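Local coordinates for 2S Albumin protein (Dolichos, PDB 6IX1), which is a seed albumin with a hemopexin-type four-bladed beta-propeller fold, probably a storage protein that, as in related seed albumins, may also bind small ligands, at residues R153-G158 with S169-S174; K163-E168 with G207-I212; E182-L185 with Q190-R193; V192-T197 with N203-K208. All blocks are in the same frame, centred on the assembly; numbering follows the deposited sequence.

Contact 1. Residues R153-G158 with S169-S174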
loop_
_atom_site.group_PDB
_atom_site.type_symbol
_atom_site.label_atom_id
_atom_site.label_comp_id
_atom_site.label_asym_id
_atom_site.label_seq_id
_atom_site.Cartn_x
_atom_site.Cartn_y
_atom_site.Cartn_z
ATOM N N ARG A 153 2.591 16.788 -6.649
ATOM C CA ARG A 153 2.619 17.897 -5.695
ATOM C C ARG A 153 3.183 17.458 -4.345
ATOM O O ARG A 153 3.470 16.275 -4.165
ATOM C CB ARG A 153 1.216 18.490 -5.458
ATOM C CG ARG A 153 0.638 18.861 -6.811
ATOM C CD ARG A 153 -0.721 19.518 -6.567
ATOM N NE ARG A 153 -1.687 18.625 -5.875
ATOM C CZ ARG A 153 -2.767 19.035 -5.279
ATOM N NH1 ARG A 153 -3.062 20.337 -5.230
ATOM N NH2 ARG A 153 -3.534 18.153 -4.690
ATOM N N ASN A 154 3.280 18.392 -3.413
ATOM C CA ASN A 154 3.680 17.947 -2.082
ATOM C C ASN A 154 2.477 17.189 -1.497
ATOM O O ASN A 154 1.330 17.569 -1.701
ATOM C CB ASN A 154 4.106 19.130 -1.226
ATOM C CG ASN A 154 5.449 19.691 -1.593
ATOM O OD1 ASN A 154 6.100 19.286 -2.520
ATOM N ND2 ASN A 154 5.895 20.642 -0.836
ATOM N N ILE A 155 2.833 16.237 -0.639
ATOM C CA ILE A 155 1.777 15.530 0.145
ATOM C C ILE A 155 0.835 16.519 0.811
ATOM O O ILE A 155 -0.413 16.342 0.787
ATOM C CB ILE A 155 2.441 14.620 1.167
ATOM C CG1 ILE A 155 3.126 13.456 0.454
ATOM C CG2 ILE A 155 1.435 14.168 2.229
ATOM C CD1 ILE A 155 3.969 12.523 1.292
ATOM N N THR A 156 1.365 17.603 1.391
ATOM C CA THR A 156 0.511 18.504 2.142
ATOM C C THR A 156 -0.279 19.453 1.245
ATOM O O THR A 156 -1.079 20.213 1.768
ATOM C CB THR A 156 1.305 19.245 3.195
ATOM O OG1 THR A 156 2.385 19.925 2.570
ATOM C CG2 THR A 156 1.774 18.339 4.297
ATOM N N ASP A 157 0.033 19.493 -0.059
ATOM C CA ASP A 157 -0.918 20.214 -0.959
ATOM C C ASP A 157 -2.246 19.479 -1.064
ATOM O O ASP A 157 -3.276 20.104 -1.195
ATOM C CB ASP A 157 -0.356 20.348 -2.369
ATOM C CG ASP A 157 0.909 21.246 -2.406
ATOM O OD1 ASP A 157 0.873 22.237 -1.682
ATOM O OD2 ASP A 157 1.808 20.935 -3.195
ATOM N N GLY A 158 -2.269 18.154 -1.040
ATOM C CA GLY A 158 -3.493 17.365 -1.012
ATOM C C GLY A 158 -4.021 17.137 0.376
ATOM O O GLY A 158 -5.228 17.008 0.563
ATOM N N SER A 169 6.545 14.345 5.153
ATOM C CA SER A 169 7.830 14.119 4.460
ATOM C C SER A 169 7.881 12.788 3.716
ATOM O O SER A 169 8.851 12.528 3.051
ATOM C CB SER A 169 8.927 14.183 5.498
ATOM O OG SER A 169 8.933 13.022 6.361
ATOM N N GLY A 170 6.804 11.990 3.809
ATOM C CA GLY A 170 6.757 10.678 3.129
ATOM C C GLY A 170 6.059 9.626 3.949
ATOM O O GLY A 170 5.827 9.803 5.149
ATOM N N ILE A 171 5.639 8.622 3.203
ATOM C CA ILE A 171 4.825 7.477 3.703
ATOM C C ILE A 171 5.562 6.203 3.279
ATOM O O ILE A 171 5.970 6.098 2.139
ATOM C CB ILE A 171 3.386 7.581 3.142
ATOM C CG1 ILE A 171 2.762 8.926 3.547
ATOM C CG2 ILE A 171 2.554 6.404 3.556
ATOM C CD1 ILE A 171 1.429 9.237 2.963
ATOM N N ASP A 172 5.740 5.235 4.215
ATOM C CA ASP A 172 6.375 3.936 3.925
ATOM C C ASP A 172 5.377 2.902 3.395
ATOM O O ASP A 172 5.786 2.009 2.665
ATOM C CB ASP A 172 7.077 3.379 5.149
ATOM C CG ASP A 172 8.337 4.153 5.497
ATOM O OD1 ASP A 172 8.941 4.786 4.613
ATOM O OD2 ASP A 172 8.674 4.151 6.688
ATOM N N ALA A 173 4.111 2.951 3.847
ATOM C CA ALA A 173 3.133 1.948 3.398
ATOM C C ALA A 173 1.749 2.516 3.661
ATOM O O ALA A 173 1.609 3.415 4.532
ATOM C CB ALA A 173 3.304 0.603 4.124
ATOM N N SER A 174 0.741 2.001 2.996
ATOM C CA SER A 174 -0.622 2.505 3.201
ATOM C C SER A 174 -1.584 1.504 2.585
ATOM O O SER A 174 -1.225 0.840 1.657
ATOM C CB SER A 174 -0.798 3.903 2.542
ATOM O OG SER A 174 -0.365 3.907 1.156
#

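Contact 2. Residues K163-E168 with G207-I212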
loop_
_atom_site.group_PDB
_atom_site.type_symbol
_atom_site.label_atom_id
_atom_site.label_comp_id
_atom_site.label_asym_id
_atom_site.label_seq_id
_atom_site.Cartn_x
_atom_site.Cartn_y
_atom_site.Cartn_z
ATOM N N LYS A 163 0.175 18.197 7.845
ATOM C CA LYS A 163 1.200 19.185 8.218
ATOM C C LYS A 163 1.500 19.055 9.705
ATOM O O LYS A 163 0.634 18.975 10.559
ATOM C CB LYS A 163 0.748 20.603 7.905
ATOM C CG LYS A 163 0.712 20.872 6.406
ATOM C CD LYS A 163 0.162 22.257 6.054
ATOM C CE LYS A 163 0.220 22.610 4.608
ATOM N NZ LYS A 163 0.099 24.016 4.385
ATOM N N GLY A 164 2.802 19.101 10.032
ATOM C CA GLY A 164 3.283 18.999 11.387
ATOM C C GLY A 164 3.419 17.590 11.878
ATOM O O GLY A 164 3.570 17.351 13.090
ATOM N N THR A 165 3.165 16.597 11.030
ATOM C CA THR A 165 3.331 15.173 11.322
ATOM C C THR A 165 4.453 14.651 10.445
ATOM O O THR A 165 4.687 15.228 9.368
ATOM C CB THR A 165 2.075 14.326 11.131
ATOM O OG1 THR A 165 1.878 14.033 9.738
ATOM C CG2 THR A 165 0.855 14.953 11.789
ATOM N N ILE A 166 4.980 13.468 10.766
ATOM C CA ILE A 166 6.095 12.939 9.926
ATOM C C ILE A 166 5.571 12.531 8.557
ATOM O O ILE A 166 6.390 12.501 7.559
ATOM C CB ILE A 166 6.819 11.794 10.593
ATOM C CG1 ILE A 166 8.130 11.463 9.885
ATOM C CG2 ILE A 166 5.881 10.637 10.772
ATOM C CD1 ILE A 166 9.181 12.614 9.816
ATOM N N PHE A 167 4.265 12.337 8.421
ATOM C CA PHE A 167 3.757 11.899 7.121
ATOM C C PHE A 167 3.974 13.000 6.079
ATOM O O PHE A 167 3.825 12.710 4.888
ATOM C CB PHE A 167 2.318 11.468 7.232
ATOM C CG PHE A 167 2.138 10.352 8.219
ATOM C CD1 PHE A 167 2.376 9.049 7.815
ATOM C CD2 PHE A 167 1.766 10.572 9.524
ATOM C CE1 PHE A 167 2.259 8.011 8.722
ATOM C CE2 PHE A 167 1.661 9.507 10.419
ATOM C CZ PHE A 167 1.995 8.267 10.016
ATOM N N GLU A 168 4.110 14.248 6.502
ATOM C CA GLU A 168 4.323 15.349 5.552
ATOM C C GLU A 168 5.565 15.097 4.660
ATOM O O GLU A 168 5.541 15.596 3.520
ATOM C CB GLU A 168 4.371 16.695 6.297
ATOM C CG GLU A 168 5.628 16.910 6.995
ATOM C CD GLU A 168 5.719 18.079 7.941
ATOM O OE1 GLU A 168 4.736 18.880 8.011
ATOM O OE2 GLU A 168 6.746 18.068 8.726
ATOM N N GLY A 207 -8.507 9.815 15.283
ATOM C CA GLY A 207 -7.568 9.524 16.388
ATOM C C GLY A 207 -6.204 10.153 16.231
ATOM O O GLY A 207 -6.136 11.178 15.530
ATOM N N LYS A 208 -5.138 9.532 16.736
ATOM C CA LYS A 208 -3.812 10.159 16.875
ATOM C C LYS A 208 -2.811 9.374 15.998
ATOM O O LYS A 208 -2.991 8.149 15.793
ATOM C CB LYS A 208 -3.400 10.249 18.360
ATOM C CG LYS A 208 -4.400 10.994 19.233
ATOM C CD LYS A 208 -4.806 10.318 20.546
ATOM C CE LYS A 208 -5.500 8.997 20.234
ATOM N NZ LYS A 208 -6.974 8.947 20.431
ATOM N N VAL A 209 -1.681 9.972 15.674
ATOM C CA VAL A 209 -0.450 9.263 15.239
ATOM C C VAL A 209 0.050 8.450 16.413
ATOM O O VAL A 209 0.145 8.994 17.565
ATOM C CB VAL A 209 0.612 10.236 14.730
ATOM C CG1 VAL A 209 1.848 9.473 14.364
ATOM C CG2 VAL A 209 0.096 11.081 13.560
ATOM N N ARG A 210 0.306 7.170 16.194
ATOM C CA ARG A 210 0.698 6.280 17.293
ATOM C C ARG A 210 1.510 5.134 16.749
ATOM O O ARG A 210 1.533 4.826 15.582
ATOM C CB ARG A 210 -0.550 5.757 18.002
ATOM C CG ARG A 210 -1.398 4.889 17.117
ATOM C CD ARG A 210 -2.850 4.739 17.538
ATOM N NE ARG A 210 -3.009 3.874 18.696
ATOM C CZ ARG A 210 -4.021 3.056 18.877
ATOM N NH1 ARG A 210 -4.949 2.873 17.952
ATOM N NH2 ARG A 210 -4.073 2.378 19.984
ATOM N N PRO A 211 2.260 4.446 17.636
ATOM C CA PRO A 211 3.018 3.277 17.230
ATOM C C PRO A 211 2.105 2.163 16.684
ATOM O O PRO A 211 0.992 1.911 17.221
ATOM C CB PRO A 211 3.698 2.800 18.514
ATOM C CG PRO A 211 3.805 4.075 19.341
ATOM C CD PRO A 211 2.474 4.777 19.058
ATOM N N ILE A 212 2.531 1.563 15.602
ATOM C CA ILE A 212 1.783 0.462 14.943
ATOM C C ILE A 212 1.430 -0.573 15.987
ATOM O O ILE A 212 0.303 -1.047 16.006
ATOM C CB ILE A 212 2.671 -0.135 13.863
ATOM C CG1 ILE A 212 2.864 0.844 12.682
ATOM C CG2 ILE A 212 2.049 -1.436 13.360
ATOM C CD1 ILE A 212 3.981 0.507 11.721
#

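Contact 3. Residues E182-L185 with Q190-R193. With SO4 (sulfate ion), chain D.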
loop_
_atom_site.group_PDB
_atom_site.type_symbol
_atom_site.label_atom_id
_atom_site.label_comp_id
_atom_site.label_asym_id
_atom_site.label_seq_id
_atom_site.Cartn_x
_atom_site.Cartn_y
_atom_site.Cartn_z
ATOM N N GLU A 182 -11.876 5.727 4.665
ATOM C CA GLU A 182 -10.722 5.701 5.575
ATOM C C GLU A 182 -9.510 5.059 4.873
ATOM O O GLU A 182 -9.632 4.237 3.972
ATOM C CB GLU A 182 -11.034 5.038 6.899
ATOM C CG GLU A 182 -12.146 5.717 7.614
ATOM C CD GLU A 182 -12.505 5.230 9.002
ATOM O OE1 GLU A 182 -11.941 4.242 9.479
ATOM O OE2 GLU A 182 -13.433 5.880 9.571
ATOM N N ALA A 183 -8.349 5.408 5.385
ATOM C CA ALA A 183 -7.083 4.840 4.934
ATOM C C ALA A 183 -6.111 4.805 6.079
ATOM O O ALA A 183 -6.220 5.633 6.979
ATOM C CB ALA A 183 -6.508 5.622 3.794
ATOM N N TYR A 184 -5.151 3.891 6.011
ATOM C CA TYR A 184 -4.101 3.755 7.027
ATOM C C TYR A 184 -2.778 4.141 6.363
ATOM O O TYR A 184 -2.462 3.634 5.296
ATOM C CB TYR A 184 -4.015 2.320 7.524
ATOM C CG TYR A 184 -5.173 1.910 8.332
ATOM C CD1 TYR A 184 -6.298 1.381 7.746
ATOM C CD2 TYR A 184 -5.185 2.085 9.703
ATOM C CE1 TYR A 184 -7.415 1.076 8.516
ATOM C CE2 TYR A 184 -6.293 1.782 10.469
ATOM C CZ TYR A 184 -7.399 1.193 9.891
ATOM O OH TYR A 184 -8.524 0.889 10.606
ATOM N N LEU A 185 -2.041 5.023 7.048
ATOM C CA LEU A 185 -0.716 5.484 6.539
ATOM C C LEU A 185 0.303 5.022 7.609
ATOM O O LEU A 185 0.098 5.188 8.802
ATOM C CB LEU A 185 -0.656 7.021 6.431
ATOM C CG LEU A 185 -1.822 7.680 5.702
ATOM C CD1 LEU A 185 -1.544 9.179 5.678
ATOM C CD2 LEU A 185 -1.920 7.171 4.258
ATOM N N GLN A 190 5.331 4.004 13.191
ATOM C CA GLN A 190 4.087 4.741 13.534
ATOM C C GLN A 190 3.083 4.609 12.384
ATOM O O GLN A 190 3.408 4.298 11.228
ATOM C CB GLN A 190 4.346 6.251 13.702
ATOM C CG GLN A 190 5.132 6.738 14.881
ATOM C CD GLN A 190 5.369 8.218 14.740
ATOM O OE1 GLN A 190 5.684 8.761 13.640
ATOM N NE2 GLN A 190 5.257 8.832 15.882
ATOM N N TYR A 191 1.865 4.881 12.745
ATOM C CA TYR A 191 0.784 4.963 11.766
ATOM C C TYR A 191 -0.269 5.982 12.163
ATOM O O TYR A 191 -0.315 6.434 13.303
ATOM C CB TYR A 191 0.091 3.616 11.529
ATOM C CG TYR A 191 -0.995 3.196 12.498
ATOM C CD1 TYR A 191 -0.709 2.938 13.811
ATOM C CD2 TYR A 191 -2.300 3.218 12.106
ATOM C CE1 TYR A 191 -1.704 2.562 14.699
ATOM C CE2 TYR A 191 -3.328 2.816 12.939
ATOM C CZ TYR A 191 -2.994 2.471 14.236
ATOM O OH TYR A 191 -3.901 2.001 15.149
ATOM N N VAL A 192 -1.107 6.304 11.228
ATOM C CA VAL A 192 -2.322 7.069 11.473
ATOM C C VAL A 192 -3.436 6.611 10.543
ATOM O O VAL A 192 -3.167 6.103 9.471
ATOM C CB VAL A 192 -2.064 8.581 11.298
ATOM C CG1 VAL A 192 -1.840 8.965 9.842
ATOM C CG2 VAL A 192 -3.116 9.430 11.976
ATOM N N ARG A 193 -4.657 6.805 11.043
ATOM C CA ARG A 193 -5.840 6.518 10.268
ATOM C C ARG A 193 -6.414 7.860 9.851
ATOM O O ARG A 193 -6.561 8.745 10.680
ATOM C CB ARG A 193 -6.828 5.702 11.057
ATOM C CG ARG A 193 -8.125 5.415 10.312
ATOM C CD ARG A 193 -8.947 4.341 10.930
ATOM N NE ARG A 193 -9.279 4.634 12.308
ATOM C CZ ARG A 193 -10.446 4.376 12.941
ATOM N NH1 ARG A 193 -11.527 4.031 12.254
ATOM N NH2 ARG A 193 -10.523 4.492 14.261
HETATM S S SO4 D . -7.290 1.714 14.133
HETATM O O1 SO4 D . -7.798 1.477 15.439
HETATM O O2 SO4 D . -8.369 1.480 13.235
HETATM O O3 SO4 D . -6.278 0.836 13.840
HETATM O O4 SO4 D . -6.780 3.045 13.961
#

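Contact 4. Residues V192-T197 with N203-K208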
loop_
_atom_site.group_PDB
_atom_site.type_symbol
_atom_site.label_atom_id
_atom_site.label_comp_id
_atom_site.label_asym_id
_atom_site.label_seq_id
_atom_site.Cartn_x
_atom_site.Cartn_y
_atom_site.Cartn_z
ATOM N N VAL A 192 -1.107 6.304 11.228
ATOM C CA VAL A 192 -2.322 7.069 11.473
ATOM C C VAL A 192 -3.436 6.611 10.543
ATOM O O VAL A 192 -3.167 6.103 9.471
ATOM C CB VAL A 192 -2.064 8.581 11.298
ATOM C CG1 VAL A 192 -1.840 8.965 9.842
ATOM C CG2 VAL A 192 -3.116 9.430 11.976
ATOM N N ARG A 193 -4.657 6.805 11.043
ATOM C CA ARG A 193 -5.840 6.518 10.268
ATOM C C ARG A 193 -6.414 7.860 9.851
ATOM O O ARG A 193 -6.561 8.745 10.680
ATOM C CB ARG A 193 -6.828 5.702 11.057
ATOM C CG ARG A 193 -8.125 5.415 10.312
ATOM C CD ARG A 193 -8.947 4.341 10.930
ATOM N NE ARG A 193 -9.279 4.634 12.308
ATOM C CZ ARG A 193 -10.446 4.376 12.941
ATOM N NH1 ARG A 193 -11.527 4.031 12.254
ATOM N NH2 ARG A 193 -10.523 4.492 14.261
ATOM N N ILE A 194 -6.724 7.962 8.550
ATOM C CA ILE A 194 -7.325 9.198 8.025
ATOM C C ILE A 194 -8.666 8.849 7.389
ATOM O O ILE A 194 -8.890 7.782 6.919
ATOM C CB ILE A 194 -6.377 9.904 7.023
ATOM C CG1 ILE A 194 -6.214 9.099 5.742
ATOM C CG2 ILE A 194 -5.073 10.268 7.702
ATOM C CD1 ILE A 194 -5.509 9.938 4.653
ATOM N N LYS A 195 -9.490 9.882 7.295
ATOM C CA LYS A 195 -10.673 9.950 6.431
ATOM C C LYS A 195 -10.256 10.912 5.310
ATOM O O LYS A 195 -10.010 12.050 5.578
ATOM C CB LYS A 195 -11.897 10.470 7.166
ATOM C CG LYS A 195 -13.184 10.487 6.415
ATOM C CD LYS A 195 -14.331 10.928 7.311
ATOM C CE LYS A 195 -15.657 10.763 6.598
ATOM N NZ LYS A 195 -16.757 11.579 7.150
ATOM N N PHE A 196 -10.175 10.416 4.098
ATOM C CA PHE A 196 -9.680 11.215 2.981
ATOM C C PHE A 196 -10.822 11.646 2.101
ATOM O O PHE A 196 -11.832 10.957 1.992
ATOM C CB PHE A 196 -8.549 10.536 2.204
ATOM C CG PHE A 196 -8.922 9.306 1.420
ATOM C CD1 PHE A 196 -9.019 8.049 2.031
ATOM C CD2 PHE A 196 -9.267 9.376 0.109
ATOM C CE1 PHE A 196 -9.425 6.917 1.324
ATOM C CE2 PHE A 196 -9.621 8.262 -0.593
ATOM C CZ PHE A 196 -9.760 7.036 0.011
ATOM N N THR A 197 -10.590 12.782 1.431
ATOM C CA THR A 197 -11.618 13.494 0.646
ATOM C C THR A 197 -11.055 13.838 -0.730
ATOM O O THR A 197 -10.475 14.923 -0.937
ATOM C CB THR A 197 -12.121 14.734 1.365
ATOM O OG1 THR A 197 -11.050 15.652 1.578
ATOM C CG2 THR A 197 -12.804 14.399 2.663
ATOM N N ASN A 203 -9.783 16.362 4.538
ATOM C CA ASN A 203 -9.399 15.095 5.142
ATOM C C ASN A 203 -9.301 15.315 6.646
ATOM O O ASN A 203 -9.031 16.376 7.140
ATOM C CB ASN A 203 -8.073 14.621 4.598
ATOM C CG ASN A 203 -7.939 14.839 3.118
ATOM O OD1 ASN A 203 -8.138 13.936 2.324
ATOM N ND2 ASN A 203 -7.640 16.091 2.724
ATOM N N THR A 204 -9.568 14.252 7.382
ATOM C CA THR A 204 -9.512 14.310 8.861
ATOM C C THR A 204 -8.594 13.210 9.374
ATOM O O THR A 204 -8.441 12.194 8.745
ATOM C CB THR A 204 -10.869 14.312 9.512
ATOM O OG1 THR A 204 -11.567 13.234 8.954
ATOM C CG2 THR A 204 -11.545 15.620 9.211
ATOM N N LEU A 205 -8.042 13.443 10.562
ATOM C CA LEU A 205 -7.358 12.358 11.292
ATOM C C LEU A 205 -8.413 11.668 12.113
ATOM O O LEU A 205 -9.129 12.362 12.876
ATOM C CB LEU A 205 -6.266 12.840 12.233
ATOM C CG LEU A 205 -5.189 13.568 11.487
ATOM C CD1 LEU A 205 -4.017 13.962 12.359
ATOM C CD2 LEU A 205 -4.633 12.842 10.311
ATOM N N THR A 206 -8.434 10.365 12.082
ATOM C CA THR A 206 -9.337 9.582 12.953
ATOM C C THR A 206 -8.437 9.165 14.116
ATOM O O THR A 206 -7.617 8.247 13.877
ATOM C CB THR A 206 -10.011 8.433 12.214
ATOM O OG1 THR A 206 -10.608 8.845 10.998
ATOM C CG2 THR A 206 -10.995 7.724 13.142
ATOM N N GLY A 207 -8.507 9.815 15.283
ATOM C CA GLY A 207 -7.568 9.524 16.388
ATOM C C GLY A 207 -6.204 10.153 16.231
ATOM O O GLY A 207 -6.136 11.178 15.530
ATOM N N LYS A 208 -5.138 9.532 16.736
ATOM C CA LYS A 208 -3.812 10.159 16.875
ATOM C C LYS A 208 -2.811 9.374 15.998
ATOM O O LYS A 208 -2.991 8.149 15.793
ATOM C CB LYS A 208 -3.400 10.249 18.360
ATOM C CG LYS A 208 -4.400 10.994 19.233
ATOM C CD LYS A 208 -4.806 10.318 20.546
ATOM C CE LYS A 208 -5.500 8.997 20.234
ATOM N NZ LYS A 208 -6.974 8.947 20.431
HETATM O O HOH W 1 -5.084 7.092 13.899
#

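Contact 1. Residues R153-G158 with S169-S174
Ile155 and Gly170 make the close part of this contact: the CD1 methyl of Ile155 ends 3.8 Å from Gly170 CA, lying against bare backbone. The methyl also meets a side chain, with Ile155 CD1 4.4 Å from Ile171 CG1. Ile155 has CG1 beside its backbone N and anti to the carbonyl carbon (chi1 -69°), and the extended second torsion (174°) carries CD1 across to the loop. At the backbone angles of Gly170 a CB would press on the preceding carbonyl O. All three residues are buried, and Phe133 of strand 129-134 packs on both isoleucines. Yet the join is small, 107 Å² in all, and wholly apolar.

The other side of segment 153-158 is looser and polar. Here Asp157, exposed, takes the backbone N of Asn154 on OD2 at 2.9 Å, from 38° out of the carboxylate plane, while Asp157 N returns to Asn154 O at 2.8 Å. This pair of bonds closes the turn where strand 151-154 passes into the short, weakly bonded helical turn 155-158. One outer strand and helical turn, followed by a loop running inward to the first strand of the next antiparallel sheet, is the blade-to-blade passage of a hemopexin-type beta-propeller.

Contact 2. Residues K163-E168 with G207-I212
Val209 rests both of its methyls on a single ring atom of Phe167, an unusually narrow footing for a join between parts of the chain 39 residues apart: CG2 is 3.8 Å and CG1 3.9 Å from Phe167 CE2. In this hemopexin-type propeller, segment 163-168 belongs to the loop that enters a four-stranded blade, and Val209 lies on strand 204-211, the outermost strand of that same blade. Val209 CG2 comes in at the ring edge, near its plane, and the two side chains run past one another, pointing opposite ways. CG1 of Val209 stands anti to the backbone N (chi1 178°) and CG2 beside it, which splays the methyls so that both can reach CE2.

Phe167 is buried, with Leu185 and Val192 of the two middle strands also packing on it, whereas Val209 is partly exposed. Towards the loop the packing slackens, since Thr165 CG2 lies 4.3 Å from Val209 CG2. The loop holds its own shape: Gly164 N donates to Glu168 OE1 at 2.8 Å, and Glu168 N to Thr165 O at 3.1 Å. Thr165 OG1, which also bonds to Leu162 O, accepts from Phe167 N at 3.2 Å with an N-H...O angle of 136°, forming an ST turn.

Contact 3. Residues E182-L185 with Q190-R193
Glu182 and Arg193 supply the ionic part of the contact: Arg193 NH1 donates to Glu182 OE1 at 2.8 Å in a salt bridge. The carboxylate oxygen is met on its syn side and lies near the guanidinium plane, although the two flat groups are turned 68° apart. A bend at the third torsion of Arg193 (57°) turns the guanidinium out of the line of its chain towards this carboxylate. A methionine here, lacking the guanidinium, would probably leave Glu182 without its charge partner and the sulfate site less attractive to an anion.

The backbone bonds are those of an antiparallel hairpin, here the two middle strands of a four-stranded propeller blade. Leu185 and Val192 form the hydrogen-bonded pair, with Leu185 N to Val192 O and Val192 N to Leu185 O both at 2.9 Å; Tyr184 and Arg193 form the adjoining non-hydrogen-bonded pair.

Apolar contacts line both faces. Leu185 CB lies 4.1 Å from Val192 CG1 on one. On the other, Tyr184 and Tyr191 run side by side, CD2 of Tyr184 3.8 Å from CE2 of Tyr191, while Arg193 CG sits over the Tyr184 ring towards its rim.

Anion binding uses the tyrosine ends. Tyr184 OH donates to sulfate O2 at 2.7 Å and Tyr191 OH to sulfate O3 at 3.0 Å, and Gly32 N is a further donor to this ion, probably from the crystallisation liquor.

Contact 4. Residues V192-T197 with N203-K208
Asn203 CG stands beside its backbone N (chi1 -41°), and the second torsion of -99° turns the amide so that OD1 faces the backbone N of Thr197. Thr197 N donates to this oxygen (Asn203 OD1) at 2.9 Å from above the amide plane, 48° out of it. The same OD1 of Asn203 lies 3.4 Å from Phe196 CB. Without the amide, as with an alanine here, Thr197 N would probably lose this acceptor and the end of the hairpin be less firmly tied.

Between the strands, Lys195 and Thr204 are a hydrogen-bonded antiparallel pair, with both N-to-O bonds 2.9 Å long. Their side chains run alongside each other. Ile194 and Leu205, the next pair, meet on the other face, Ile194 CG2 3.7 Å from Leu205 CD2.

Farther along, the methyl CG2 of Thr206 sits over the centre of the Arg193 guanidinium face, 3.4 Å from CZ, and Thr206 N donates to Arg193 O at 2.8 Å. Where the chain then turns a corner at Thr206 and Gly207, one water accepts from Arg193 N and donates to Thr206 O and Lys208 O.

A side-chain amide and a water thus satisfy backbone N-H and C=O groups where direct pairing of this blade's outer strand gives out.

Contacts 3 and 4 lie within one antiparallel sheet, in strand order 173-176, 182-187, 190-195, 204-211; contact 2 joins that sheet to its entry loop, and contact 1 reaches its first strand from the preceding blade. Along the chain the segments of contacts 1 and 2 alternate, contact 1 closes before contact 3 opens, and contact 2 encloses contact 3. Contacts 3 and 4 share Val192 and Arg193, contacts 2 and 4 Gly207 and Lys208. The centres of contacts 3 and 4 are about 7 Å apart. Those of contacts 1 and 2 are about 12 Å apart. The contacts thus link neighbouring strands of the last blade and join it, through its entry loop, to the blade before.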